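Local coordinates for protein putative hyaluronoglucosaminidase (Clostridium perfringens, PDB 6PWI) that probably hydrolyses hexosaminide linkages as a family 84 glycoside hydrolase, this chain being the part with the barrel-shaped catalytic domain and the domains flanking it, at residues I39-K44 and I171-D176; I360-D365 and E377-A382; V550-D555 and T590-H595. One frame throughout, in Å; residues are numbered along the deposited sequence.

Contact 1: I39-K44 and I171-D176; sequences IPQSIK and IEDYSD
Ile-43 and Ile-171 form an antiparallel non-hydrogen-bonded pair with CA atoms 4.4 Å apart, next to a backbone bond of 2.8 Å from Glu-172 N to Ser-42 O; at Gln-41 and Asp-173 no backbone pair forms, and the backbone N of Gln-41 instead bonds to the Asp-173 carboxylate. It donates to OD1 (2.9 Å, 169° at the hydrogen), coming from above the carboxylate plane. Tyr-174 N reaches the same oxygen from the opposite face, while OD2 lies against CA and CB of Pro-40. Gln-41 is the main side-chain element. Its CG sits 3.5 Å from the centroid of the Tyr-174 ring, a CH-pi contact over the centre of the face. The bend at chi2 (-79°) lays the amide over the same ring, the two planes only 9° apart. From this stacked position NE2 donates to Tyr-174 O at 3.1 Å and, weakly, to Asp-176 OD2 at 3.2 Å; that carboxylate oxygen has a stronger partner in Arg-446 N. The side chains of the bridged pair, Ile-43 and Ile-171, lie side by side on the same face of the sheet, pointing the same way, CG1 to CG1 3.7 Å. On the Glu-172 flank, Lys-44 NZ forms a loose salt bridge with Glu-172 OE1 at 3.5 Å, and one water accepts from Ser-42 OG and donates to that same OE1. Strand 165-175 pairs antiparallel with strands 43-46 and 127-133 in the mixed sheet of the glycosyl hydrolase family 20 domain 2 region. Helix 433-444 and the residues after it adjoin this sheet: Trp-444 NE1 donates to Asp-173 OD1, and Ile-39 bonds to Asp-441 and Asn-445.

Contact 2: I360-D365 and E377-A382; sequences IMWTGD and EFFEEA
Phe-378 opens the contact on the helical side, its CD2 lying 3.8 Å from Trp-362 CZ2, and the two side chains cross at about a right angle near the six-membered end of the indole. Phe-379 makes the larger contact. Its CG stands anti to the backbone N (chi1 -179°), and the side chain slides past that of Trp-362 in the opposite direction. The CB passes over the indole, 4.1 Å from the centroid of the five-membered ring and close to the ring normal, a CH-pi contact. The phenyl edge at CD1 then turns to the same indole face: the five-membered ring and the Phe-379 ring have centroids 4.9 Å apart and planes at 66°, an offset edge-to-face pair. Further out, Phe-379 CZ meets Ile-360 CG2 at 3.6 Å, with the isoleucine near the plane of the ring, and CE1 lies 3.9 Å from Met-361 O. On the indole face opposite Phe-379, Gly-364 O lies over the rim, and Trp-362 NE1 bonds to Thr-375 OG1 near the start of the helix, which helps fix the ring's rotation. The axes of strand 360-362 and helix 377-382 approach to 10.7 Å at 144°, the helix running back along the strand; this is the strand-to-helix half of a beta-alpha-beta unit of the (beta/alpha)8 barrel. Ile-360 and Trp-362 face the helix, while Met-361 turns away to touch the barrel strands 328-330 and 387-391; Ala-387 of the latter also packs on Trp-362 and Phe-379.

Contact 3: V550-D555 and T590-H595; sequences VDSLRD and TASRSH
His-595 and Asp-555 are joined by a histidine-carboxylate hydrogen bond in which NE2 donates to OD2 over 2.9 Å at 165°. The acceptor lies practically in the imidazole plane, whereas the donor meets OD2 on its syn side, 30° out of the carboxylate plane. A second hydrogen bond runs from Ser-552 OG to Ser-592 O (2.7 Å); the hydroxyl, anti to its own backbone N at chi1 -174°, is thereby directed to the carbonyl of Ser-592, within the type I turn Ala-591 to Ser-594. His-595 comes directly after the turn, and its side chain points toward helix 540-572. Contact over a ring face comes from Asp-551, whose CB sits 3.6 Å from the imidazole centroid and nearly on the ring normal, a CH-pi contact over the centre. Van der Waals contacts lie beside the bonds: Asp-555 CB is 3.5 Å from Ser-592 CB, and Ala-591 CB lies near Asp-555 OD2. Among charged groups, Asp-551 OD1 is bridged by Arg-554 NH2 at 2.9 Å within the helix and Asp-551 OD2 by Lys-547. Arg-554 also bonds to Thr-530 and Asn-531 of helix 513-536. Together these interactions tie helix 540-572 to the end of helix 575-591 and the turn there, in the helical region that follows the barrel, away from the predicted active site. Chemically, NE2 carries the donated proton and has its acceptor in the ring plane, which fixes the orientation of the imidazole. The nearby carboxylates of Asp-555 and Asp-551 might also favour a protonated ring, although Lys-547 and Arg-554 on Asp-551 would offset that effect.

Overall arrangement
The three contacts follow one another along the chain and sample three parts of it. Contact 1 belongs to the mixed sheet before the barrel, contact 2 to the sixth strand of the eight-stranded barrel and the helix after it, and contact 3 to the helical region that follows. Contacts 1 and 2 are nearest, centres 28 Å apart and closest atoms about 13 Å. Contact 3 is remote from both, its centre 44 Å from that of contact 1, on the opposite side of the chain's centre, and 42 Å from that of contact 2. None touches Asp-299, the predicted proton donor, which follows the fourth barrel strand, 293-296.

Contact 1: I39-K44 and I171-D176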
loop_
_atom_site.group_PDB
_atom_site.type_symbol
_atom_site.label_atom_id
_atom_site.label_comp_id
_atom_site.label_asym_id
_atom_site.label_seq_id
_atom_site.Cartn_x
_atom_site.Cartn_y
_atom_site.Cartn_z
ATOM N N ILE A 39 -2.007 9.480 9.711
ATOM C CA ILE A 39 -2.189 10.663 10.536
ATOM C C ILE A 39 -3.525 10.547 11.265
ATOM O O ILE A 39 -4.575 10.490 10.627
ATOM C CB ILE A 39 -2.123 11.955 9.694
ATOM C CG1 ILE A 39 -0.812 12.076 8.906
ATOM C CG2 ILE A 39 -2.379 13.173 10.572
ATOM C CD1 ILE A 39 0.417 12.294 9.764
ATOM N N PRO A 40 -3.532 10.529 12.618
ATOM C CA PRO A 40 -4.775 10.359 13.367
ATOM C C PRO A 40 -5.697 11.536 13.073
ATOM O O PRO A 40 -5.235 12.646 12.817
ATOM C CB PRO A 40 -4.311 10.377 14.829
ATOM C CG PRO A 40 -2.857 9.986 14.746
ATOM C CD PRO A 40 -2.364 10.679 13.496
ATOM N N GLN A 41 -7.003 11.271 13.106
ATOM C CA GLN A 41 -7.983 12.309 12.850
ATOM C C GLN A 41 -7.841 13.408 13.900
ATOM O O GLN A 41 -8.023 14.582 13.586
ATOM C CB GLN A 41 -9.389 11.719 12.791
ATOM C CG GLN A 41 -9.556 10.665 11.706
ATOM C CD GLN A 41 -9.745 11.208 10.310
ATOM O OE1 GLN A 41 -9.987 12.393 10.097
ATOM N NE2 GLN A 41 -9.655 10.325 9.328
ATOM N N SER A 42 -7.491 13.019 15.134
ATOM C CA SER A 42 -7.366 13.961 16.237
ATOM C C SER A 42 -6.485 13.383 17.342
ATOM O O SER A 42 -6.759 12.298 17.858
ATOM C CB SER A 42 -8.724 14.342 16.775
ATOM O OG SER A 42 -8.588 15.234 17.869
ATOM N N ILE A 43 -5.427 14.122 17.695
ATOM C CA ILE A 43 -4.574 13.770 18.819
ATOM C C ILE A 43 -4.353 15.013 19.688
ATOM O O ILE A 43 -4.131 16.117 19.182
ATOM C CB ILE A 43 -3.260 13.099 18.361
ATOM C CG1 ILE A 43 -2.468 12.558 19.556
ATOM C CG2 ILE A 43 -2.419 14.041 17.508
ATOM C CD1 ILE A 43 -1.288 11.696 19.195
ATOM N N LYS A 44 -4.449 14.814 21.007
ATOM C CA LYS A 44 -4.327 15.891 21.975
ATOM C C LYS A 44 -3.320 15.490 23.045
ATOM O O LYS A 44 -3.315 14.350 23.507
ATOM C CB LYS A 44 -5.688 16.212 22.592
ATOM C CG LYS A 44 -6.609 17.002 21.679
ATOM C CD LYS A 44 -8.065 16.905 22.051
ATOM C CE LYS A 44 -8.927 17.767 21.152
ATOM N NZ LYS A 44 -10.359 17.428 21.311
ATOM N N ILE A 171 -6.054 10.217 21.764
ATOM C CA ILE A 171 -6.291 10.053 20.340
ATOM C C ILE A 171 -7.776 9.761 20.150
ATOM O O ILE A 171 -8.308 8.847 20.773
ATOM C CB ILE A 171 -5.423 8.920 19.745
ATOM C CG1 ILE A 171 -3.924 9.166 19.921
ATOM C CG2 ILE A 171 -5.771 8.679 18.282
ATOM C CD1 ILE A 171 -3.065 7.969 19.582
ATOM N N GLU A 172 -8.433 10.543 19.290
ATOM C CA GLU A 172 -9.787 10.225 18.867
ATOM C C GLU A 172 -9.765 9.955 17.364
ATOM O O GLU A 172 -9.785 10.892 16.565
ATOM C CB GLU A 172 -10.758 11.352 19.232
ATOM C CG GLU A 172 -10.878 11.600 20.730
ATOM C CD GLU A 172 -11.454 12.960 21.103
ATOM O OE1 GLU A 172 -10.652 13.900 21.362
ATOM O OE2 GLU A 172 -12.704 13.082 21.136
ATOM N N ASP A 173 -9.716 8.672 16.987
ATOM C CA ASP A 173 -9.343 8.313 15.629
ATOM C C ASP A 173 -10.473 7.563 14.930
ATOM O O ASP A 173 -11.320 6.937 15.569
ATOM C CB ASP A 173 -8.027 7.533 15.601
ATOM C CG ASP A 173 -7.188 7.798 14.362
ATOM O OD1 ASP A 173 -7.695 8.473 13.426
ATOM O OD2 ASP A 173 -6.034 7.332 14.336
ATOM N N TYR A 174 -10.463 7.651 13.598
ATOM C CA TYR A 174 -11.369 6.895 12.751
ATOM C C TYR A 174 -10.856 6.921 11.312
ATOM O O TYR A 174 -9.943 7.674 10.988
ATOM C CB TYR A 174 -12.786 7.463 12.842
ATOM C CG TYR A 174 -12.927 8.864 12.309
ATOM C CD1 TYR A 174 -13.132 9.100 10.958
ATOM C CD2 TYR A 174 -12.864 9.955 13.166
ATOM C CE1 TYR A 174 -13.264 10.393 10.472
ATOM C CE2 TYR A 174 -13.000 11.252 12.698
ATOM C CZ TYR A 174 -13.197 11.468 11.347
ATOM O OH TYR A 174 -13.328 12.748 10.896
ATOM N N SER A 175 -11.464 6.092 10.458
ATOM C CA SER A 175 -11.059 5.988 9.070
ATOM C C SER A 175 -12.077 6.689 8.178
ATOM O O SER A 175 -13.280 6.552 8.379
ATOM C CB SER A 175 -10.897 4.557 8.654
ATOM O OG SER A 175 -10.473 4.482 7.298
ATOM N N ASP A 176 -11.564 7.420 7.183
ATOM C CA ASP A 176 -12.402 8.014 6.158
ATOM C C ASP A 176 -12.944 6.911 5.254
ATOM O O ASP A 176 -14.102 6.962 4.863
ATOM C CB ASP A 176 -11.663 9.117 5.399
ATOM C CG ASP A 176 -11.551 10.398 6.207
ATOM O OD1 ASP A 176 -12.581 10.803 6.801
ATOM O OD2 ASP A 176 -10.433 10.971 6.257
HETATM O O HOH W 1 -8.264 13.870 20.204
#

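Contact 2: I360-D365 and E377-A382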
loop_
_atom_site.group_PDB
_atom_site.type_symbol
_atom_site.label_atom_id
_atom_site.label_comp_id
_atom_site.label_asym_id
_atom_site.label_seq_id
_atom_site.Cartn_x
_atom_site.Cartn_y
_atom_site.Cartn_z
ATOM N N ILE A 360 -18.890 -2.419 -5.088
ATOM C CA ILE A 360 -18.535 -2.523 -6.493
ATOM C C ILE A 360 -17.314 -1.640 -6.763
ATOM O O ILE A 360 -17.258 -0.493 -6.318
ATOM C CB ILE A 360 -19.752 -2.148 -7.361
ATOM C CG1 ILE A 360 -20.896 -3.145 -7.158
ATOM C CG2 ILE A 360 -19.347 -2.016 -8.822
ATOM C CD1 ILE A 360 -22.280 -2.593 -7.430
ATOM N N MET A 361 -16.336 -2.191 -7.488
ATOM C CA MET A 361 -15.053 -1.535 -7.681
ATOM C C MET A 361 -15.040 -0.760 -8.997
ATOM O O MET A 361 -15.927 -0.921 -9.836
ATOM C CB MET A 361 -13.902 -2.542 -7.671
ATOM C CG MET A 361 -13.830 -3.340 -6.395
ATOM S SD MET A 361 -12.177 -4.007 -6.122
ATOM C CE MET A 361 -11.364 -2.574 -5.411
ATOM N N TRP A 362 -14.002 0.067 -9.159
ATOM C CA TRP A 362 -13.910 1.081 -10.195
ATOM C C TRP A 362 -12.456 1.527 -10.258
ATOM O O TRP A 362 -11.834 1.704 -9.210
ATOM C CB TRP A 362 -14.810 2.254 -9.799
ATOM C CG TRP A 362 -15.049 3.316 -10.828
ATOM C CD1 TRP A 362 -14.651 4.624 -10.773
ATOM C CD2 TRP A 362 -15.819 3.181 -12.033
ATOM N NE1 TRP A 362 -15.109 5.308 -11.870
ATOM C CE2 TRP A 362 -15.822 4.446 -12.661
ATOM C CE3 TRP A 362 -16.495 2.116 -12.639
ATOM C CZ2 TRP A 362 -16.476 4.670 -13.868
ATOM C CZ3 TRP A 362 -17.140 2.338 -13.834
ATOM C CH2 TRP A 362 -17.132 3.599 -14.431
ATOM N N THR A 363 -11.920 1.707 -11.472
ATOM C CA THR A 363 -10.529 2.120 -11.577
ATOM C C THR A 363 -10.432 3.600 -11.933
ATOM O O THR A 363 -9.329 4.144 -11.944
ATOM C CB THR A 363 -9.704 1.233 -12.519
ATOM O OG1 THR A 363 -10.050 1.575 -13.862
ATOM C CG2 THR A 363 -9.892 -0.245 -12.258
ATOM N N GLY A 364 -11.580 4.230 -12.224
ATOM C CA GLY A 364 -11.639 5.648 -12.558
ATOM C C GLY A 364 -12.151 5.907 -13.978
ATOM O O GLY A 364 -12.943 5.134 -14.522
ATOM N N ASP A 365 -11.688 7.019 -14.567
ATOM C CA ASP A 365 -12.105 7.432 -15.899
ATOM C C ASP A 365 -11.540 6.484 -16.958
ATOM O O ASP A 365 -12.174 6.247 -17.984
ATOM C CB ASP A 365 -11.713 8.887 -16.157
ATOM C CG ASP A 365 -12.701 9.901 -15.599
ATOM O OD1 ASP A 365 -13.672 9.481 -14.920
ATOM O OD2 ASP A 365 -12.510 11.110 -15.865
ATOM N N GLU A 377 -18.514 10.822 -8.942
ATOM C CA GLU A 377 -19.838 11.365 -9.224
ATOM C C GLU A 377 -20.478 10.568 -10.359
ATOM O O GLU A 377 -21.670 10.261 -10.319
ATOM C CB GLU A 377 -19.773 12.844 -9.620
ATOM C CG GLU A 377 -19.616 13.809 -8.459
ATOM C CD GLU A 377 -19.199 15.232 -8.825
ATOM O OE1 GLU A 377 -19.130 15.557 -10.041
ATOM O OE2 GLU A 377 -18.946 16.028 -7.890
ATOM N N PHE A 378 -19.670 10.251 -11.378
ATOM C CA PHE A 378 -20.167 9.514 -12.526
ATOM C C PHE A 378 -20.617 8.123 -12.081
ATOM O O PHE A 378 -21.719 7.688 -12.417
ATOM C CB PHE A 378 -19.129 9.431 -13.651
ATOM C CG PHE A 378 -19.547 8.483 -14.748
ATOM C CD1 PHE A 378 -20.315 8.923 -15.813
ATOM C CD2 PHE A 378 -19.236 7.133 -14.683
ATOM C CE1 PHE A 378 -20.731 8.048 -16.806
ATOM C CE2 PHE A 378 -19.654 6.258 -15.673
ATOM C CZ PHE A 378 -20.397 6.716 -16.735
ATOM N N PHE A 379 -19.735 7.437 -11.339
ATOM C CA PHE A 379 -19.994 6.084 -10.879
ATOM C C PHE A 379 -21.292 6.050 -10.077
ATOM O O PHE A 379 -22.116 5.159 -10.276
ATOM C CB PHE A 379 -18.831 5.551 -10.037
ATOM C CG PHE A 379 -19.040 4.142 -9.541
ATOM C CD1 PHE A 379 -18.519 3.060 -10.237
ATOM C CD2 PHE A 379 -19.781 3.890 -8.394
ATOM C CE1 PHE A 379 -18.718 1.763 -9.789
ATOM C CE2 PHE A 379 -19.990 2.594 -7.951
ATOM C CZ PHE A 379 -19.454 1.535 -8.646
ATOM N N GLU A 380 -21.456 7.028 -9.176
ATOM C CA GLU A 380 -22.610 7.078 -8.295
ATOM C C GLU A 380 -23.890 7.280 -9.107
ATOM O O GLU A 380 -24.885 6.603 -8.867
ATOM C CB GLU A 380 -22.431 8.129 -7.194
ATOM C CG GLU A 380 -23.543 8.089 -6.156
ATOM C CD GLU A 380 -23.307 8.807 -4.836
ATOM O OE1 GLU A 380 -22.185 9.319 -4.610
ATOM O OE2 GLU A 380 -24.252 8.846 -4.024
ATOM N N GLU A 381 -23.846 8.205 -10.072
ATOM C CA GLU A 381 -24.970 8.513 -10.941
ATOM C C GLU A 381 -25.375 7.265 -11.736
ATOM O O GLU A 381 -26.558 7.043 -11.974
ATOM C CB GLU A 381 -24.576 9.689 -11.840
ATOM C CG GLU A 381 -25.733 10.501 -12.400
ATOM C CD GLU A 381 -25.358 11.873 -12.959
ATOM O OE1 GLU A 381 -24.307 12.432 -12.539
ATOM O OE2 GLU A 381 -26.116 12.395 -13.815
ATOM N N ALA A 382 -24.390 6.441 -12.126
ATOM C CA ALA A 382 -24.616 5.324 -13.033
ATOM C C ALA A 382 -25.038 4.057 -12.285
ATOM O O ALA A 382 -25.874 3.294 -12.765
ATOM C CB ALA A 382 -23.379 5.078 -13.865
#

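Contact 3: V550-D555 and T590-H595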
loop_
_atom_site.group_PDB
_atom_site.type_symbol
_atom_site.label_atom_id
_atom_site.label_comp_id
_atom_site.label_asym_id
_atom_site.label_seq_id
_atom_site.Cartn_x
_atom_site.Cartn_y
_atom_site.Cartn_z
ATOM N N VAL A 550 19.470 -0.831 -8.857
ATOM C CA VAL A 550 20.533 -0.133 -8.160
ATOM C C VAL A 550 21.796 -0.205 -9.015
ATOM O O VAL A 550 22.557 0.755 -9.075
ATOM C CB VAL A 550 20.729 -0.692 -6.738
ATOM C CG1 VAL A 550 21.879 -0.029 -6.003
ATOM C CG2 VAL A 550 19.447 -0.575 -5.923
ATOM N N ASP A 551 21.987 -1.341 -9.699
ATOM C CA ASP A 551 23.124 -1.551 -10.582
ATOM C C ASP A 551 23.058 -0.560 -11.745
ATOM O O ASP A 551 24.061 0.051 -12.117
ATOM C CB ASP A 551 23.187 -2.999 -11.079
ATOM C CG ASP A 551 23.606 -4.009 -10.018
ATOM O OD1 ASP A 551 24.261 -3.599 -9.033
ATOM O OD2 ASP A 551 23.275 -5.211 -10.181
ATOM N N SER A 552 21.857 -0.392 -12.305
ATOM C CA SER A 552 21.674 0.515 -13.422
ATOM C C SER A 552 21.916 1.951 -12.964
ATOM O O SER A 552 22.609 2.710 -13.637
ATOM C CB SER A 552 20.319 0.328 -14.042
ATOM O OG SER A 552 20.196 1.109 -15.214
ATOM N N LEU A 553 21.382 2.299 -11.788
ATOM C CA LEU A 553 21.512 3.647 -11.262
ATOM C C LEU A 553 22.967 3.959 -10.905
ATOM O O LEU A 553 23.407 5.099 -11.071
ATOM C CB LEU A 553 20.595 3.828 -10.050
ATOM C CG LEU A 553 20.623 5.218 -9.422
ATOM C CD1 LEU A 553 20.080 6.263 -10.381
ATOM C CD2 LEU A 553 19.855 5.238 -8.111
ATOM N N ARG A 554 23.702 2.961 -10.397
ATOM C CA ARG A 554 25.102 3.165 -10.068
ATOM C C ARG A 554 25.857 3.610 -11.323
ATOM O O ARG A 554 26.593 4.594 -11.295
ATOM C CB ARG A 554 25.722 1.904 -9.458
ATOM C CG ARG A 554 27.207 2.031 -9.141
ATOM C CD ARG A 554 27.857 0.787 -8.566
ATOM N NE ARG A 554 27.068 0.223 -7.477
ATOM C CZ ARG A 554 26.289 -0.857 -7.581
ATOM N NH1 ARG A 554 25.601 -1.280 -6.532
ATOM N NH2 ARG A 554 26.201 -1.506 -8.730
ATOM N N ASP A 555 25.621 2.896 -12.426
ATOM C CA ASP A 555 26.242 3.194 -13.705
ATOM C C ASP A 555 25.841 4.589 -14.197
ATOM O O ASP A 555 26.695 5.316 -14.709
ATOM C CB ASP A 555 25.987 2.073 -14.714
ATOM C CG ASP A 555 26.510 0.718 -14.254
ATOM O OD1 ASP A 555 27.418 0.688 -13.382
ATOM O OD2 ASP A 555 26.013 -0.309 -14.769
ATOM N N THR A 590 26.563 2.654 -21.327
ATOM C CA THR A 590 26.315 1.339 -21.905
ATOM C C THR A 590 26.108 0.314 -20.792
ATOM O O THR A 590 25.167 -0.470 -20.851
ATOM C CB THR A 590 27.372 0.947 -22.947
ATOM O OG1 THR A 590 27.026 1.720 -24.092
ATOM C CG2 THR A 590 27.320 -0.517 -23.332
ATOM N N ALA A 591 26.986 0.361 -19.780
ATOM C CA ALA A 591 26.934 -0.497 -18.606
ATOM C C ALA A 591 25.558 -0.426 -17.933
ATOM O O ALA A 591 25.015 -1.446 -17.509
ATOM C CB ALA A 591 28.043 -0.118 -17.650
ATOM N N SER A 592 24.995 0.784 -17.852
ATOM C CA SER A 592 23.737 0.996 -17.162
ATOM C C SER A 592 22.616 0.204 -17.835
ATOM O O SER A 592 21.568 -0.004 -17.226
ATOM C CB SER A 592 23.401 2.461 -17.086
ATOM O OG SER A 592 22.813 2.902 -18.303
ATOM N N ARG A 593 22.851 -0.246 -19.078
ATOM C CA ARG A 593 21.821 -0.908 -19.865
ATOM C C ARG A 593 22.074 -2.413 -19.938
ATOM O O ARG A 593 21.414 -3.122 -20.694
ATOM C CB ARG A 593 21.770 -0.325 -21.280
ATOM C CG ARG A 593 21.206 1.085 -21.354
ATOM C CD ARG A 593 21.444 1.731 -22.709
ATOM N NE ARG A 593 20.784 1.072 -23.834
ATOM C CZ ARG A 593 19.525 1.287 -24.220
ATOM N NH1 ARG A 593 18.744 2.135 -23.568
ATOM N NH2 ARG A 593 19.040 0.633 -25.257
ATOM N N SER A 594 23.016 -2.901 -19.132
ATOM C CA SER A 594 23.523 -4.252 -19.318
ATOM C C SER A 594 22.836 -5.259 -18.389
ATOM O O SER A 594 23.061 -6.459 -18.525
ATOM C CB SER A 594 25.029 -4.280 -19.162
ATOM O OG SER A 594 25.405 -3.830 -17.867
ATOM N N HIS A 595 21.995 -4.777 -17.465
ATOM C CA HIS A 595 21.451 -5.603 -16.395
ATOM C C HIS A 595 20.117 -6.230 -16.804
ATOM O O HIS A 595 19.444 -5.746 -17.710
ATOM C CB HIS A 595 21.363 -4.792 -15.100
ATOM C CG HIS A 595 22.605 -4.012 -14.827
ATOM N ND1 HIS A 595 23.733 -4.589 -14.261
ATOM C CD2 HIS A 595 22.916 -2.717 -15.059
ATOM C CE1 HIS A 595 24.679 -3.675 -14.137
ATOM N NE2 HIS A 595 24.198 -2.517 -14.617
#